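Local coordinates for protein pyridoxal kinase (Lactobacillus plantarum, PDB 3HYO) that probably catalyses the ATP-dependent phosphorylation of pyridoxal, as a kinase of the ribokinase clan, and binds ADP together with a magnesium ion, at residues 140-145 / 176-181; 201-206 / 241-246. One frame throughout, in Å; residues are numbered along the deposited sequence.

Both contacts serve one nucleotide from the same mixed sheet of this ribokinase-like fold, and they follow one another along the chain without crossing. Contact 1 comes first: after strand 137-138 the chain turns into helix 142-149, runs through helix 159-167 and returns in the neighbouring parallel strand 175-183, so that 176-181 closes the loop against 140-145. Strands 186-192 and 198-204 then carry the sheet to its edge. There contact 2 opens, and helices 213-225 and 231-251 intervene before 241-246 packs against 201-206. The centres of the two contacts lie about 16 Å apart; contact 1 meets the ribose and alpha-phosphate of ADP, contact 2 mainly its adenine.

Contact 1: residues 140-145 / 176-181; sequences PNTTEA and AVITDV. With ADP (adenosine-5'-diphosphate), chain B.
Asp-180 grips the start of helix 142-149 through a single carboxylate oxygen. OD1 accepts from Thr-142 N (3.1 Å) and from Thr-142 OG1 (3.0 Å), both on its syn side but from opposite faces of the carboxylate plane, which should restrict rotation of the group. The setting is the beta-alpha-beta crossover between parallel strands 137-138 and 175-183 of a ribokinase-like fold, where strand ends meet the nucleotide; Asn-Thr-Thr-Glu at 141-144 is consistent with the NxxE motif of such kinases, near the bound magnesium ion. Thr-142 can use both donors because its OG1 lies beside its own backbone N, chi1 -62°. The other carboxylate oxygen, OD2, accepts from a water that in turn accepts from Thr-143 N, so the first turn of the helix is held directly and through solvent.

The helix start is itself a capping box. Glu-144 N donates to Asn-141 OD1 almost in line with the C=O bond, and Asn-141 N returns a 2.8 Å bond to Glu-144 OE1, on the anti side of that carboxylate. Gly-111 O takes Asn-141 ND2, fixing the amide from outside. One step back, Thr-179 N donates to Pro-140 O at 3.1 Å, while Ile-178 CA approaches the same oxygen.

Thr-179 faces the ligand: its OG1 donates to O1A of ADP, and its carbonyl oxygen accepts the ribose O3'. Farther from the ligand, Ile-178 packs against the helix start, with CG2 against Thr-142 OG1 and CD1 3.8 Å from Ala-145 CB.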
loop_
_atom_site.group_PDB
_atom_site.type_symbol
_atom_site.label_atom_id
_atom_site.label_comp_id
_atom_site.label_asym_id
_atom_site.label_seq_id
_atom_site.Cartn_x
_atom_site.Cartn_y
_atom_site.Cartn_z
ATOM N N PRO A 140 2.683 -6.814 1.960
ATOM C CA PRO A 140 3.686 -7.215 0.997
ATOM C C PRO A 140 3.087 -8.138 -0.067
ATOM O O PRO A 140 2.147 -8.892 0.229
ATOM C CB PRO A 140 4.676 -8.033 1.844
ATOM C CG PRO A 140 3.851 -8.568 2.940
ATOM C CD PRO A 140 2.920 -7.444 3.282
ATOM N N ASN A 141 3.657 -8.100 -1.259
ATOM C CA ASN A 141 3.496 -9.212 -2.181
ATOM C C ASN A 141 4.401 -10.371 -1.784
ATOM O O ASN A 141 5.191 -10.261 -0.866
ATOM C CB ASN A 141 3.722 -8.796 -3.642
ATOM C CG ASN A 141 5.155 -8.376 -3.955
ATOM O OD1 ASN A 141 6.128 -8.880 -3.388
ATOM N ND2 ASN A 141 5.289 -7.453 -4.906
ATOM N N THR A 142 4.291 -11.473 -2.515
ATOM C CA THR A 142 5.107 -12.654 -2.304
ATOM C C THR A 142 6.635 -12.428 -2.369
ATOM O O THR A 142 7.403 -13.024 -1.580
ATOM C CB THR A 142 4.654 -13.748 -3.285
ATOM O OG1 THR A 142 3.288 -14.066 -2.987
ATOM C CG2 THR A 142 5.505 -14.979 -3.134
ATOM N N THR A 143 7.090 -11.565 -3.271
ATOM C CA THR A 143 8.522 -11.242 -3.307
ATOM C C THR A 143 8.942 -10.450 -2.055
ATOM O O THR A 143 10.002 -10.686 -1.461
ATOM C CB THR A 143 8.911 -10.419 -4.569
ATOM O OG1 THR A 143 8.591 -11.157 -5.759
ATOM C CG2 THR A 143 10.417 -10.090 -4.569
ATOM N N GLU A 144 8.101 -9.498 -1.674
ATOM C CA GLU A 144 8.389 -8.597 -0.551
ATOM C C GLU A 144 8.380 -9.345 0.789
ATOM O O GLU A 144 9.191 -9.058 1.670
ATOM C CB GLU A 144 7.386 -7.433 -0.561
ATOM C CG GLU A 144 7.655 -6.490 -1.719
ATOM C CD GLU A 144 6.486 -5.643 -2.162
ATOM O OE1 GLU A 144 5.331 -5.855 -1.715
ATOM O OE2 GLU A 144 6.738 -4.737 -2.989
ATOM N N ALA A 145 7.458 -10.297 0.923
ATOM C CA ALA A 145 7.378 -11.150 2.110
ATOM C C ALA A 145 8.701 -11.892 2.329
ATOM O O ALA A 145 9.257 -11.878 3.440
ATOM C CB ALA A 145 6.219 -12.139 1.971
ATOM N N ALA A 176 0.160 -9.342 9.040
ATOM C CA ALA A 176 0.891 -9.428 7.784
ATOM C C ALA A 176 -0.101 -9.998 6.771
ATOM O O ALA A 176 -0.675 -11.067 6.993
ATOM C CB ALA A 176 2.104 -10.345 7.912
ATOM N N VAL A 177 -0.366 -9.243 5.713
ATOM C CA VAL A 177 -1.303 -9.711 4.676
ATOM C C VAL A 177 -0.536 -9.780 3.377
ATOM O O VAL A 177 -0.041 -8.749 2.874
ATOM C CB VAL A 177 -2.557 -8.780 4.545
ATOM C CG1 VAL A 177 -3.495 -9.317 3.452
ATOM C CG2 VAL A 177 -3.290 -8.640 5.885
ATOM N N ILE A 178 -0.423 -10.979 2.815
ATOM C CA ILE A 178 0.247 -11.118 1.529
ATOM C C ILE A 178 -0.804 -10.944 0.436
ATOM O O ILE A 178 -1.833 -11.571 0.510
ATOM C CB ILE A 178 1.023 -12.453 1.399
ATOM C CG1 ILE A 178 2.114 -12.531 2.474
ATOM C CG2 ILE A 178 1.600 -12.605 -0.015
ATOM C CD1 ILE A 178 2.913 -13.852 2.448
ATOM N N THR A 179 -0.548 -10.087 -0.563
ATOM C CA THR A 179 -1.657 -9.513 -1.383
ATOM C C THR A 179 -1.904 -9.981 -2.833
ATOM O O THR A 179 -2.922 -9.595 -3.456
ATOM C CB THR A 179 -1.505 -8.001 -1.507
ATOM O OG1 THR A 179 -0.176 -7.737 -1.966
ATOM C CG2 THR A 179 -1.777 -7.302 -0.155
ATOM N N ASP A 180 -0.985 -10.765 -3.363
ATOM C CA ASP A 180 -1.077 -11.212 -4.738
ATOM C C ASP A 180 -0.994 -12.745 -4.808
ATOM O O ASP A 180 -0.345 -13.294 -5.697
ATOM C CB ASP A 180 0.089 -10.617 -5.516
ATOM C CG ASP A 180 1.453 -11.088 -4.986
ATOM O OD1 ASP A 180 1.529 -11.807 -3.940
ATOM O OD2 ASP A 180 2.459 -10.721 -5.629
ATOM N N VAL A 181 -1.606 -13.419 -3.848
ATOM C CA VAL A 181 -1.533 -14.881 -3.756
ATOM C C VAL A 181 -2.536 -15.451 -4.752
ATOM O O VAL A 181 -3.696 -15.075 -4.731
ATOM C CB VAL A 181 -1.857 -15.380 -2.344
ATOM C CG1 VAL A 181 -1.886 -16.903 -2.299
ATOM C CG2 VAL A 181 -0.824 -14.826 -1.342
HETATM P PB ADP B . 0.531 -4.391 -7.113
HETATM O O1B ADP B . 1.288 -5.190 -8.066
HETATM O O2B ADP B . 1.075 -4.380 -5.762
HETATM O O3B ADP B . 0.202 -3.136 -7.749
HETATM P PA ADP B . -1.204 -6.540 -6.158
HETATM O O1A ADP B . -1.037 -6.602 -4.696
HETATM O O2A ADP B . -0.594 -7.531 -7.042
HETATM O O3A ADP B . -0.835 -5.075 -6.727
HETATM O "O5'" ADP B . -2.733 -6.388 -6.540
HETATM C "C5'" ADP B . -3.559 -5.799 -5.616
HETATM C "C4'" ADP B . -4.899 -6.468 -5.792
HETATM O "O4'" ADP B . -5.537 -5.993 -6.931
HETATM C "C3'" ADP B . -4.834 -7.988 -5.944
HETATM O "O3'" ADP B . -4.870 -8.504 -4.679
HETATM C "C2'" ADP B . -6.148 -8.231 -6.572
HETATM O "O2'" ADP B . -7.086 -7.955 -5.560
HETATM C "C1'" ADP B . -6.254 -7.063 -7.534
HETATM N N9 ADP B . -5.796 -7.448 -8.891
HETATM C C8 ADP B . -4.613 -7.222 -9.406
HETATM N N7 ADP B . -4.514 -7.674 -10.640
HETATM C C5 ADP B . -5.650 -8.234 -10.940
HETATM C C6 ADP B . -6.186 -8.935 -12.127
HETATM N N6 ADP B . -5.452 -9.106 -13.243
HETATM N N1 ADP B . -7.425 -9.382 -11.982
HETATM C C2 ADP B . -8.158 -9.204 -10.890
HETATM N N3 ADP B . -7.757 -8.583 -9.790
HETATM C C4 ADP B . -6.515 -8.080 -9.773
HETATM O O HOH W 1 5.349 -11.208 -5.855
#

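Contact 2: residues 201-206 / 241-246. With ADP (adenosine-5'-diphosphate), chain B.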
loop_
_atom_site.group_PDB
_atom_site.type_symbol
_atom_site.label_atom_id
_atom_site.label_comp_id
_atom_site.label_asym_id
_atom_site.label_seq_id
_atom_site.Cartn_x
_atom_site.Cartn_y
_atom_site.Cartn_z
ATOM N N CYS A 201 -8.613 -14.769 0.884
ATOM C CA CYS A 201 -9.720 -14.009 0.386
ATOM C C CYS A 201 -9.361 -13.503 -1.007
ATOM O O CYS A 201 -8.411 -12.713 -1.164
ATOM C CB CYS A 201 -10.001 -12.858 1.325
ATOM S SG CYS A 201 -11.512 -12.084 0.958
ATOM N N GLY A 202 -10.117 -13.968 -2.006
ATOM C CA GLY A 202 -9.791 -13.686 -3.395
ATOM C C GLY A 202 -10.995 -13.425 -4.295
ATOM O O GLY A 202 -12.145 -13.402 -3.848
ATOM N N ALA A 203 -10.713 -13.187 -5.559
ATOM C CA ALA A 203 -11.750 -12.930 -6.551
ATOM C C ALA A 203 -11.157 -13.408 -7.846
ATOM O O ALA A 203 -9.940 -13.584 -7.968
ATOM C CB ALA A 203 -12.074 -11.431 -6.630
ATOM N N ARG A 204 -12.013 -13.644 -8.826
ATOM C CA ARG A 204 -11.562 -14.243 -10.078
ATOM C C ARG A 204 -10.595 -13.333 -10.818
ATOM O O ARG A 204 -10.903 -12.170 -11.102
ATOM C CB ARG A 204 -12.775 -14.602 -10.945
ATOM C CG ARG A 204 -12.458 -15.562 -12.077
ATOM C CD ARG A 204 -13.789 -16.043 -12.700
ATOM N NE ARG A 204 -14.534 -16.894 -11.773
ATOM C CZ ARG A 204 -14.535 -18.229 -11.768
ATOM N NH1 ARG A 204 -13.854 -18.912 -12.679
ATOM N NH2 ARG A 204 -15.242 -18.884 -10.847
ATOM N N ARG A 205 -9.413 -13.854 -11.109
ATOM C CA ARG A 205 -8.372 -13.069 -11.782
ATOM C C ARG A 205 -8.802 -12.694 -13.204
ATOM O O ARG A 205 -9.305 -13.553 -13.947
ATOM C CB ARG A 205 -7.073 -13.870 -11.828
ATOM C CG ARG A 205 -5.906 -13.080 -12.354
ATOM C CD ARG A 205 -4.619 -13.786 -12.093
ATOM N NE ARG A 205 -3.490 -13.004 -12.600
ATOM C CZ ARG A 205 -2.782 -13.325 -13.684
ATOM N NH1 ARG A 205 -3.086 -14.415 -14.389
ATOM N NH2 ARG A 205 -1.764 -12.554 -14.073
ATOM N N LEU A 206 -8.588 -11.424 -13.584
ATOM C CA LEU A 206 -8.932 -10.931 -14.922
ATOM C C LEU A 206 -7.686 -10.828 -15.790
ATOM O O LEU A 206 -6.577 -10.626 -15.269
ATOM C CB LEU A 206 -9.668 -9.568 -14.822
ATOM C CG LEU A 206 -10.866 -9.589 -13.840
ATOM C CD1 LEU A 206 -11.561 -8.236 -13.802
ATOM C CD2 LEU A 206 -11.907 -10.702 -14.152
ATOM N N TRP A 241 -13.846 -4.707 -4.592
ATOM C CA TRP A 241 -13.613 -3.397 -5.188
ATOM C C TRP A 241 -12.446 -3.452 -6.166
ATOM O O TRP A 241 -12.495 -2.854 -7.242
ATOM C CB TRP A 241 -13.343 -2.354 -4.102
ATOM C CG TRP A 241 -14.570 -1.944 -3.346
ATOM C CD1 TRP A 241 -15.828 -2.454 -3.487
ATOM C CD2 TRP A 241 -14.656 -0.940 -2.328
ATOM N NE1 TRP A 241 -16.691 -1.828 -2.621
ATOM C CE2 TRP A 241 -15.997 -0.895 -1.898
ATOM C CE3 TRP A 241 -13.729 -0.074 -1.739
ATOM C CZ2 TRP A 241 -16.434 -0.018 -0.907
ATOM C CZ3 TRP A 241 -14.166 0.795 -0.755
ATOM C CH2 TRP A 241 -15.506 0.817 -0.349
ATOM N N LEU A 242 -11.397 -4.174 -5.786
ATOM C CA LEU A 242 -10.225 -4.328 -6.638
ATOM C C LEU A 242 -10.602 -4.998 -7.955
ATOM O O LEU A 242 -10.139 -4.597 -9.022
ATOM C CB LEU A 242 -9.144 -5.141 -5.924
ATOM C CG LEU A 242 -7.913 -4.366 -5.453
ATOM C CD1 LEU A 242 -7.211 -3.704 -6.629
ATOM C CD2 LEU A 242 -8.294 -3.335 -4.402
ATOM N N ASN A 243 -11.447 -6.020 -7.869
ATOM C CA ASN A 243 -11.910 -6.732 -9.054
ATOM C C ASN A 243 -12.765 -5.841 -9.946
ATOM O O ASN A 243 -12.616 -5.843 -11.168
ATOM C CB ASN A 243 -12.692 -7.984 -8.655
ATOM C CG ASN A 243 -12.762 -9.008 -9.772
ATOM O OD1 ASN A 243 -13.815 -9.217 -10.373
ATOM N ND2 ASN A 243 -11.635 -9.652 -10.055
HETATM N N MSE A 244 -13.659 -5.077 -9.327
HETATM C CA MSE A 244 -14.528 -4.155 -10.065
HETATM C C MSE A 244 -13.768 -3.037 -10.802
HETATM O O MSE A 244 -14.105 -2.688 -11.942
HETATM C CB MSE A 244 -15.563 -3.564 -9.108
HETATM C CG MSE A 244 -16.587 -2.678 -9.726
HETATM SE SE MSE A 244 -17.539 -1.800 -8.242
HETATM C CE MSE A 244 -16.060 -1.103 -7.247
ATOM N N ALA A 245 -12.725 -2.481 -10.169
ATOM C CA ALA A 245 -11.911 -1.444 -10.818
ATOM C C ALA A 245 -11.125 -1.974 -12.020
ATOM O O ALA A 245 -10.996 -1.283 -13.064
ATOM C CB ALA A 245 -10.951 -0.761 -9.784
ATOM N N VAL A 246 -10.581 -3.182 -11.874
ATOM C CA VAL A 246 -9.846 -3.815 -12.984
ATOM C C VAL A 246 -10.836 -4.082 -14.116
ATOM O O VAL A 246 -10.553 -3.786 -15.264
ATOM C CB VAL A 246 -9.067 -5.097 -12.541
ATOM C CG1 VAL A 246 -8.537 -5.877 -13.745
ATOM C CG2 VAL A 246 -7.867 -4.697 -11.587
HETATM P PB ADP B . 0.531 -4.391 -7.113
HETATM O O1B ADP B . 1.288 -5.190 -8.066
HETATM O O2B ADP B . 1.075 -4.380 -5.762
HETATM O O3B ADP B . 0.202 -3.136 -7.749
HETATM P PA ADP B . -1.204 -6.540 -6.158
HETATM O O1A ADP B . -1.037 -6.602 -4.696
HETATM O O2A ADP B . -0.594 -7.531 -7.042
HETATM O O3A ADP B . -0.835 -5.075 -6.727
HETATM O "O5'" ADP B . -2.733 -6.388 -6.540
HETATM C "C5'" ADP B . -3.559 -5.799 -5.616
HETATM C "C4'" ADP B . -4.899 -6.468 -5.792
HETATM O "O4'" ADP B . -5.537 -5.993 -6.931
HETATM C "C3'" ADP B . -4.834 -7.988 -5.944
HETATM O "O3'" ADP B . -4.870 -8.504 -4.679
HETATM C "C2'" ADP B . -6.148 -8.231 -6.572
HETATM O "O2'" ADP B . -7.086 -7.955 -5.560
HETATM C "C1'" ADP B . -6.254 -7.063 -7.534
HETATM N N9 ADP B . -5.796 -7.448 -8.891
HETATM C C8 ADP B . -4.613 -7.222 -9.406
HETATM N N7 ADP B . -4.514 -7.674 -10.640
HETATM C C5 ADP B . -5.650 -8.234 -10.940
HETATM C C6 ADP B . -6.186 -8.935 -12.127
HETATM N N6 ADP B . -5.452 -9.106 -13.243
HETATM N N1 ADP B . -7.425 -9.382 -11.982
HETATM C C2 ADP B . -8.158 -9.204 -10.890
HETATM N N3 ADP B . -7.757 -8.583 -9.790
HETATM C C4 ADP B . -6.515 -8.080 -9.773
#
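The adenine pocket of this kinase is built where the edge strand 198-204 runs out into a loop and helix 231-251 passes alongside, a worked example of base recognition by backbone. Leu-206 reads the Watson-Crick edge of the base with its main chain: its N donates to ADP N1 at 2.8 Å, and its carbonyl oxygen accepts from ADP N6 at the same 2.8 Å, both bonds nearly straight.

Asn-243 joins strand to helix. Having CG anti to the backbone N (chi1 -159°) carries its amide across to the strand end. There ND2 donates to Arg-204 O at 2.8 Å. That bond is bent, 139° at the hydrogen. The donor also sits 30° off the carbonyl plane. The same ND2 lies 3.6 Å from ADP C2, while Ala-203 CB packs against the amide 3.9 Å from ND2. Replacing Asn-243 with a leucine would probably leave Arg-204 O without this donor and let the strand end shift relative to the helix, disturbing the backbone that reads the adenine.

Apolar packing completes the join. Leu-206 crosses Asn-243 at about a right angle and slides past Val-246 in the opposite direction, its CD1 3.8 Å from Val-246 CG1. The other branch of Val-246, CG2, turns to the base and comes within 4.1 Å of ADP C4; Thr-213 of helix 213-225 also touches this valine.

Because the two Leu-206 bonds pair a donor with N1 and an acceptor with the N6 amino group, the pocket is complementary to adenine, whereas guanine, with a hydrogen on N1 and a carbonyl oxygen at C6, would probably set like against like at both positions.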